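Long-range contact in ribonucleoside-diphosphate reductase subunit beta (Bacillus halodurans C-125, PDB 2RCC), which probably serves as the iron-binding small subunit of a class I ribonucleotide reductase, which makes deoxyribonucleotides from ribonucleotides for DNA synthesis: residues L44-W53 and Y215-L226. Numbering follows the deposited sequence.
Sequences LYKNMLANFW and YINRDEQLHVYL
Trp53 NE1 donates a hydrogen bond to Asp219 OD2 at 3.1 Å, with an N-H...O angle of 155°; the acceptor lies near the indole plane, and NE1 reaches it from the syn side but well out of the carboxylate plane. Over one face of the same indole sits Tyr215 CB, 3.4 Å from Trp53 CE2, a CH-pi contact. With chi1 65°, Trp53 CG lies between the backbone N and the carbonyl carbon, which lays the indole against Tyr215 CB and brings NE1 to Asp219. Beside it, the Asn51 amide stacks on the Arg218 guanidinium, their planes 12° apart and Asn51 CG 3.7 Å from Arg218 NE. Further along, Leu222 CD1 packs on Met48 CG (3.9 Å), and the selenomethionine methyl CE of Met48 reaches His223 CD2 at 3.8 Å. Leu44 CD2 meets the Tyr225 ring edge. The 44-50 part of helix 41-50 runs nearly antiparallel to 215-226.

In the second shell, Arg218 NH1 forms a salt bridge with Asp219 OD1 (3.0 Å), while Asp219 OD2 also hydrogen-bonds His122 NE2. His223 hydrogen-bonds Gln118 through NE2 and Glu186 through ND1; His122, Glu186 and His223 are predicted iron ligands. Trp53-Asp219-His122 thus resembles the tryptophan-aspartate-histidine relay of class I small subunits, consistent with a hydrogen-bonded path from indole to iron site.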
ATOM      1  N   LEU A  44      11.436  -9.667   3.191  1.00 21.30           N
ATOM      2  CA  LEU A  44      10.036  -9.871   2.803  1.00 18.02           C
ATOM      3  C   LEU A  44       9.563  -8.817   1.784  1.00 18.27           C
ATOM      4  O   LEU A  44       8.968  -9.143   0.759  1.00 15.87           O
ATOM      5  CB  LEU A  44       9.140  -9.885   4.050  1.00 19.43           C
ATOM      6  CG  LEU A  44       7.639 -10.042   3.832  1.00 23.17           C
ATOM      7  CD1 LEU A  44       7.284 -11.275   2.966  1.00 17.34           C
ATOM      8  CD2 LEU A  44       7.009 -10.106   5.191  1.00 19.14           C
ATOM      9  N   TYR A  45       9.839  -7.547   2.047  1.00 15.36           N
ATOM     10  CA  TYR A  45       9.537  -6.509   1.091  1.00 14.50           C
ATOM     11  C   TYR A  45      10.110  -6.812  -0.292  1.00 17.29           C
ATOM     12  O   TYR A  45       9.395  -6.747  -1.305  1.00 17.93           O
ATOM     13  CB  TYR A  45      10.042  -5.130   1.579  1.00 12.66           C
ATOM     14  CG  TYR A  45      10.048  -4.074   0.508  1.00 15.38           C
ATOM     15  CD1 TYR A  45       8.896  -3.355   0.164  1.00 16.89           C
ATOM     16  CD2 TYR A  45      11.189  -3.816  -0.214  1.00 18.33           C
ATOM     17  CE1 TYR A  45       8.926  -2.408  -0.831  1.00 15.51           C
ATOM     18  CE2 TYR A  45      11.195  -2.919  -1.205  1.00 17.59           C
ATOM     19  CZ  TYR A  45      10.081  -2.197  -1.510  1.00 13.95           C
ATOM     20  OH  TYR A  45      10.198  -1.275  -2.537  1.00 16.43           O
ATOM     21  N   LYS A  46      11.376  -7.182  -0.323  1.00 19.44           N
ATOM     22  CA  LYS A  46      12.099  -7.493  -1.575  1.00 17.33           C
ATOM     23  C   LYS A  46      11.457  -8.669  -2.335  1.00 21.84           C
ATOM     24  O   LYS A  46      11.363  -8.623  -3.561  1.00 19.80           O
ATOM     25  CB  LYS A  46      13.570  -7.792  -1.295  1.00 20.32           C
ATOM     26  CG  LYS A  46      14.384  -6.595  -0.859  1.00 28.11           C
ATOM     27  CD  LYS A  46      15.785  -6.991  -0.390  1.00 24.79           C
ATOM     28  CE  LYS A  46      16.589  -5.752   0.016  1.00 34.87           C
ATOM     29  NZ  LYS A  46      17.972  -6.071   0.513  1.00 40.37           N
ATOM     30  N   ASN A  47      10.997  -9.682  -1.600  1.00 18.85           N
ATOM     31  CA  ASN A  47      10.351 -10.832  -2.224  0.50 19.75           C
ATOM     32  C   ASN A  47       8.987 -10.427  -2.779  1.00 21.88           C
ATOM     33  O   ASN A  47       8.636 -10.833  -3.879  1.00 24.14           O
ATOM     34  CB  ASN A  47      10.249 -12.032  -1.260  0.50 22.32           C
ATOM     35  CG  ASN A  47      11.603 -12.685  -0.967  0.50 18.21           C
ATOM     36  OD1 ASN A  47      12.483 -12.775  -1.820  0.50 33.74           O
ATOM     37  ND2 ASN A  47      11.744 -13.197   0.250  0.50 35.38           N
HETATM   38  N   MSE A  48       8.239  -9.603  -2.056  1.00 20.11           N
HETATM   39  CA  MSE A  48       6.952  -9.127  -2.555  1.00 24.27           C
HETATM   40  C   MSE A  48       7.112  -8.294  -3.848  1.00 25.71           C
HETATM   41  O   MSE A  48       6.359  -8.484  -4.808  1.00 20.75           O
HETATM   42  CB  MSE A  48       6.234  -8.327  -1.496  1.00 24.97           C
HETATM   43  CG  MSE A  48       5.812  -9.159  -0.344  1.00 24.99           C
HETATM   44 SE   MSE A  48       4.900  -8.125   1.032  0.75 28.44          SE
HETATM   45  CE  MSE A  48       3.172  -8.189   0.361  1.00 31.37           C
ATOM     46  N   LEU A  49       8.102  -7.398  -3.854  1.00 24.63           N
ATOM     47  CA  LEU A  49       8.389  -6.510  -4.977  1.00 23.13           C
ATOM     48  C   LEU A  49       8.869  -7.306  -6.201  1.00 25.13           C
ATOM     49  O   LEU A  49       8.486  -6.985  -7.346  1.00 22.60           O
ATOM     50  CB  LEU A  49       9.410  -5.428  -4.554  1.00 20.45           C
ATOM     51  CG  LEU A  49       9.698  -4.298  -5.551  1.00 28.51           C
ATOM     52  CD1 LEU A  49       8.416  -3.430  -5.677  1.00 21.11           C
ATOM     53  CD2 LEU A  49      10.929  -3.487  -5.125  1.00 21.52           C
ATOM     54  N   ALA A  50       9.697  -8.332  -5.975  1.00 23.25           N
ATOM     55  CA  ALA A  50      10.138  -9.228  -7.058  1.00 24.34           C
ATOM     56  C   ALA A  50       8.991 -10.015  -7.723  1.00 25.35           C
ATOM     57  O   ALA A  50       9.094 -10.406  -8.861  1.00 27.23           O
ATOM     58  CB  ALA A  50      11.215 -10.228  -6.544  1.00 24.11           C
ATOM     59  N   ASN A  51       7.935 -10.294  -6.972  1.00 24.23           N
ATOM     60  CA  ASN A  51       6.780 -11.006  -7.449  1.00 24.82           C
ATOM     61  C   ASN A  51       5.711 -10.139  -8.124  1.00 25.59           C
ATOM     62  O   ASN A  51       4.572 -10.602  -8.247  1.00 26.83           O
ATOM     63  CB  ASN A  51       6.102 -11.673  -6.240  1.00 22.73           C
ATOM     64  CG  ASN A  51       6.833 -12.886  -5.750  1.00 27.62           C
ATOM     65  OD1 ASN A  51       7.814 -13.346  -6.355  1.00 36.10           O
ATOM     66  ND2 ASN A  51       6.318 -13.452  -4.647  1.00 38.97           N
ATOM     67  N   PHE A  52       6.022  -8.904  -8.538  1.00 26.34           N
ATOM     68  CA  PHE A  52       5.002  -8.027  -9.121  1.00 24.15           C
ATOM     69  C   PHE A  52       4.341  -8.693 -10.335  1.00 25.39           C
ATOM     70  O   PHE A  52       5.027  -9.288 -11.157  1.00 25.65           O
ATOM     71  CB  PHE A  52       5.601  -6.687  -9.549  1.00 24.25           C
ATOM     72  CG  PHE A  52       4.580  -5.714 -10.074  1.00 20.09           C
ATOM     73  CD1 PHE A  52       3.817  -4.964  -9.193  1.00 25.32           C
ATOM     74  CD2 PHE A  52       4.360  -5.569 -11.440  1.00 22.92           C
ATOM     75  CE1 PHE A  52       2.868  -4.054  -9.679  1.00 24.38           C
ATOM     76  CE2 PHE A  52       3.402  -4.678 -11.919  1.00 24.29           C
ATOM     77  CZ  PHE A  52       2.648  -3.936 -11.028  1.00 27.44           C
ATOM     78  N   TRP A  53       3.015  -8.578 -10.432  1.00 22.88           N
ATOM     79  CA  TRP A  53       2.259  -9.076 -11.580  1.00 21.96           C
ATOM     80  C   TRP A  53       0.964  -8.277 -11.674  1.00 21.76           C
ATOM     81  O   TRP A  53       0.539  -7.675 -10.698  1.00 18.31           O
ATOM     82  CB  TRP A  53       1.941 -10.602 -11.456  1.00 21.80           C
ATOM     83  CG  TRP A  53       1.031 -10.933 -10.331  1.00 15.41           C
ATOM     84  CD1 TRP A  53       1.400 -11.150  -9.042  1.00 20.53           C
ATOM     85  CD2 TRP A  53      -0.409 -11.014 -10.349  1.00 17.62           C
ATOM     86  NE1 TRP A  53       0.300 -11.356  -8.264  1.00 21.43           N
ATOM     87  CE2 TRP A  53      -0.823 -11.286  -9.032  1.00 19.27           C
ATOM     88  CE3 TRP A  53      -1.384 -10.896 -11.348  1.00 23.38           C
ATOM     89  CZ2 TRP A  53      -2.143 -11.462  -8.693  1.00 22.03           C
ATOM     90  CZ3 TRP A  53      -2.725 -11.081 -10.994  1.00 20.51           C
ATOM     91  CH2 TRP A  53      -3.080 -11.325  -9.678  1.00 20.98           C
ATOM     92  N   TYR A 215      -0.933 -16.911  -8.822  1.00 21.14           N
ATOM     93  CA  TYR A 215      -0.250 -15.659  -8.438  1.00 19.54           C
ATOM     94  C   TYR A 215      -0.873 -15.063  -7.180  1.00 19.96           C
ATOM     95  O   TYR A 215      -0.129 -14.637  -6.281  1.00 19.35           O
ATOM     96  CB  TYR A 215      -0.248 -14.646  -9.543  1.00 20.93           C
ATOM     97  CG  TYR A 215       0.531 -15.033 -10.804  1.00 23.73           C
ATOM     98  CD1 TYR A 215       1.463 -16.075 -10.823  1.00 33.00           C
ATOM     99  CD2 TYR A 215       0.379 -14.284 -11.954  1.00 26.41           C
ATOM    100  CE1 TYR A 215       2.176 -16.370 -11.996  1.00 28.96           C
ATOM    101  CE2 TYR A 215       1.090 -14.562 -13.093  1.00 26.98           C
ATOM    102  CZ  TYR A 215       1.984 -15.603 -13.105  1.00 30.06           C
ATOM    103  OH  TYR A 215       2.699 -15.876 -14.255  1.00 37.31           O
ATOM    104  N   ILE A 216      -2.203 -15.038  -7.126  1.00 16.63           N
ATOM    105  CA  ILE A 216      -2.915 -14.574  -5.927  1.00 17.36           C
ATOM    106  C   ILE A 216      -2.538 -15.414  -4.692  1.00 20.76           C
ATOM    107  O   ILE A 216      -2.182 -14.868  -3.634  1.00 20.02           O
ATOM    108  CB  ILE A 216      -4.450 -14.593  -6.098  1.00 17.84           C
ATOM    109  CG1 ILE A 216      -4.907 -13.558  -7.137  1.00 20.91           C
ATOM    110  CG2 ILE A 216      -5.177 -14.373  -4.712  1.00 18.37           C
ATOM    111  CD1 ILE A 216      -6.359 -13.694  -7.672  1.00 19.70           C
ATOM    112  N   ASN A 217      -2.580 -16.732  -4.858  0.50 19.89           N
ATOM    113  CA  ASN A 217      -2.299 -17.689  -3.787  0.50 20.88           C
ATOM    114  C   ASN A 217      -0.822 -17.550  -3.305  0.50 21.58           C
ATOM    115  O   ASN A 217      -0.564 -17.664  -2.109  0.50 21.81           O
ATOM    116  CB  ASN A 217      -2.660 -19.107  -4.292  0.50 22.18           C
ATOM    117  CG  ASN A 217      -3.033 -20.109  -3.191  0.50 23.93           C
ATOM    118  OD1 ASN A 217      -3.229 -19.787  -2.020  0.50 28.47           O
ATOM    119  ND2 ASN A 217      -3.200 -21.357  -3.620  0.50 25.90           N
ATOM    120  N   ARG A 218       0.120 -17.283  -4.224  1.00 21.73           N
ATOM    121  CA  ARG A 218       1.535 -17.036  -3.904  1.00 23.46           C
ATOM    122  C   ARG A 218       1.674 -15.760  -3.027  1.00 23.22           C
ATOM    123  O   ARG A 218       2.394 -15.740  -2.025  1.00 20.51           O
ATOM    124  CB  ARG A 218       2.383 -16.880  -5.175  1.00 23.78           C
ATOM    125  CG  ARG A 218       3.793 -16.260  -4.957  1.00 30.55           C
ATOM    126  CD  ARG A 218       4.753 -16.266  -6.168  1.00 34.36           C
ATOM    127  NE  ARG A 218       4.651 -15.398  -7.382  1.00 42.01           N
ATOM    128  CZ  ARG A 218       3.867 -14.335  -7.678  1.00 43.21           C
ATOM    129  NH1 ARG A 218       2.926 -13.773  -6.871  1.00 30.94           N
ATOM    130  NH2 ARG A 218       4.046 -13.807  -8.896  1.00 34.25           N
ATOM    131  N   ASP A 219       1.002 -14.693  -3.437  1.00 21.77           N
ATOM    132  CA  ASP A 219       0.970 -13.466  -2.626  1.00 19.34           C
ATOM    133  C   ASP A 219       0.401 -13.769  -1.238  1.00 22.27           C
ATOM    134  O   ASP A 219       0.907 -13.289  -0.229  1.00 20.95           O
ATOM    135  CB  ASP A 219       0.062 -12.416  -3.245  1.00 16.31           C
ATOM    136  CG  ASP A 219       0.599 -11.817  -4.527  1.00 22.35           C
ATOM    137  OD1 ASP A 219       1.789 -11.883  -4.813  1.00 17.91           O
ATOM    138  OD2 ASP A 219      -0.209 -11.184  -5.220  1.00 22.69           O
ATOM    139  N   GLU A 220      -0.674 -14.542  -1.189  1.00 22.01           N
ATOM    140  CA  GLU A 220      -1.260 -14.877   0.110  1.00 19.76           C
ATOM    141  C   GLU A 220      -0.284 -15.596   1.016  1.00 17.48           C
ATOM    142  O   GLU A 220      -0.279 -15.332   2.177  1.00 21.64           O
ATOM    143  CB  GLU A 220      -2.505 -15.703  -0.030  1.00 21.21           C
ATOM    144  CG  GLU A 220      -3.681 -14.963  -0.628  1.00 19.81           C
ATOM    145  CD  GLU A 220      -4.931 -15.832  -0.571  1.00 27.64           C
ATOM    146  OE1 GLU A 220      -4.854 -17.009  -0.998  1.00 32.53           O
ATOM    147  OE2 GLU A 220      -5.976 -15.314  -0.114  1.00 27.74           O
ATOM    148  N   GLN A 221       0.609 -16.420   0.476  1.00 20.25           N
ATOM    149  CA  GLN A 221       1.558 -17.132   1.327  1.00 20.29           C
ATOM    150  C   GLN A 221       2.510 -16.182   2.027  1.00 19.99           C
ATOM    151  O   GLN A 221       2.856 -16.423   3.185  1.00 20.08           O
ATOM    152  CB  GLN A 221       2.339 -18.229   0.573  1.00 23.00           C
ATOM    153  CG  GLN A 221       1.505 -19.258  -0.203  1.00 27.94           C
ATOM    154  CD  GLN A 221       0.254 -19.713   0.530  1.00 33.33           C
ATOM    155  OE1 GLN A 221       0.352 -20.286   1.611  1.00 31.21           O
ATOM    156  NE2 GLN A 221      -0.926 -19.499  -0.076  1.00 30.84           N
ATOM    157  N   LEU A 222       2.933 -15.117   1.348  1.00 20.70           N
ATOM    158  CA  LEU A 222       3.797 -14.128   1.980  1.00 19.82           C
ATOM    159  C   LEU A 222       3.018 -13.303   3.027  1.00 20.34           C
ATOM    160  O   LEU A 222       3.572 -12.904   4.050  1.00 19.06           O
ATOM    161  CB  LEU A 222       4.494 -13.266   0.936  1.00 21.73           C
ATOM    162  CG  LEU A 222       5.508 -13.972   0.025  1.00 23.15           C
ATOM    163  CD1 LEU A 222       6.097 -12.987  -1.024  1.00 22.11           C
ATOM    164  CD2 LEU A 222       6.627 -14.564   0.838  1.00 24.82           C
ATOM    165  N   HIS A 223       1.736 -13.077   2.776  1.00 18.63           N
ATOM    166  CA  HIS A 223       0.878 -12.365   3.726  1.00 19.35           C
ATOM    167  C   HIS A 223       0.769 -13.212   4.989  1.00 17.93           C
ATOM    168  O   HIS A 223       0.949 -12.677   6.102  1.00 21.61           O
ATOM    169  CB  HIS A 223      -0.513 -12.092   3.154  1.00 17.86           C
ATOM    170  CG  HIS A 223      -0.546 -11.228   1.918  1.00 23.50           C
ATOM    171  ND1 HIS A 223      -1.723 -10.794   1.356  1.00 25.03           N
ATOM    172  CD2 HIS A 223       0.439 -10.713   1.147  1.00 25.19           C
ATOM    173  CE1 HIS A 223      -1.474 -10.084   0.270  1.00 26.74           C
ATOM    174  NE2 HIS A 223      -0.163 -10.018   0.120  1.00 24.67           N
ATOM    175  N   VAL A 224       0.516 -14.524   4.841  1.00 19.25           N
ATOM    176  CA  VAL A 224       0.458 -15.439   6.004  1.00 19.01           C
ATOM    177  C   VAL A 224       1.792 -15.457   6.759  1.00 19.07           C
ATOM    178  O   VAL A 224       1.805 -15.471   7.961  1.00 17.76           O
ATOM    179  CB  VAL A 224       0.092 -16.901   5.598  1.00 21.36           C
ATOM    180  CG1 VAL A 224       0.205 -17.835   6.793  1.00 23.41           C
ATOM    181  CG2 VAL A 224      -1.320 -16.956   5.004  1.00 20.21           C
ATOM    182  N   TYR A 225       2.917 -15.460   6.035  1.00 18.83           N
ATOM    183  CA  TYR A 225       4.231 -15.397   6.647  1.00 18.39           C
ATOM    184  C   TYR A 225       4.341 -14.116   7.514  1.00 18.59           C
ATOM    185  O   TYR A 225       4.771 -14.198   8.664  1.00 19.06           O
ATOM    186  CB  TYR A 225       5.322 -15.469   5.567  1.00 18.57           C
ATOM    187  CG  TYR A 225       6.728 -15.231   6.022  1.00 23.00           C
ATOM    188  CD1 TYR A 225       7.502 -16.252   6.580  1.00 28.47           C
ATOM    189  CD2 TYR A 225       7.313 -13.980   5.869  1.00 24.47           C
ATOM    190  CE1 TYR A 225       8.797 -16.012   6.994  1.00 21.91           C
ATOM    191  CE2 TYR A 225       8.578 -13.744   6.290  1.00 22.84           C
ATOM    192  CZ  TYR A 225       9.317 -14.749   6.839  1.00 22.49           C
ATOM    193  OH  TYR A 225      10.597 -14.436   7.202  1.00 23.01           O
ATOM    194  N   LEU A 226       3.895 -12.978   6.991  1.00 17.95           N
ATOM    195  CA  LEU A 226       3.910 -11.725   7.744  1.00 17.77           C
ATOM    196  C   LEU A 226       3.056 -11.835   9.020  1.00 18.26           C
ATOM    197  O   LEU A 226       3.509 -11.512  10.133  1.00 15.90           O
ATOM    198  CB  LEU A 226       3.393 -10.570   6.893  1.00 16.79           C
ATOM    199  CG  LEU A 226       3.284  -9.188   7.565  1.00 19.62           C
ATOM    200  CD1 LEU A 226       4.597  -8.747   8.157  1.00 19.80           C
ATOM    201  CD2 LEU A 226       2.718  -8.183   6.591  1.00 19.69           C
TER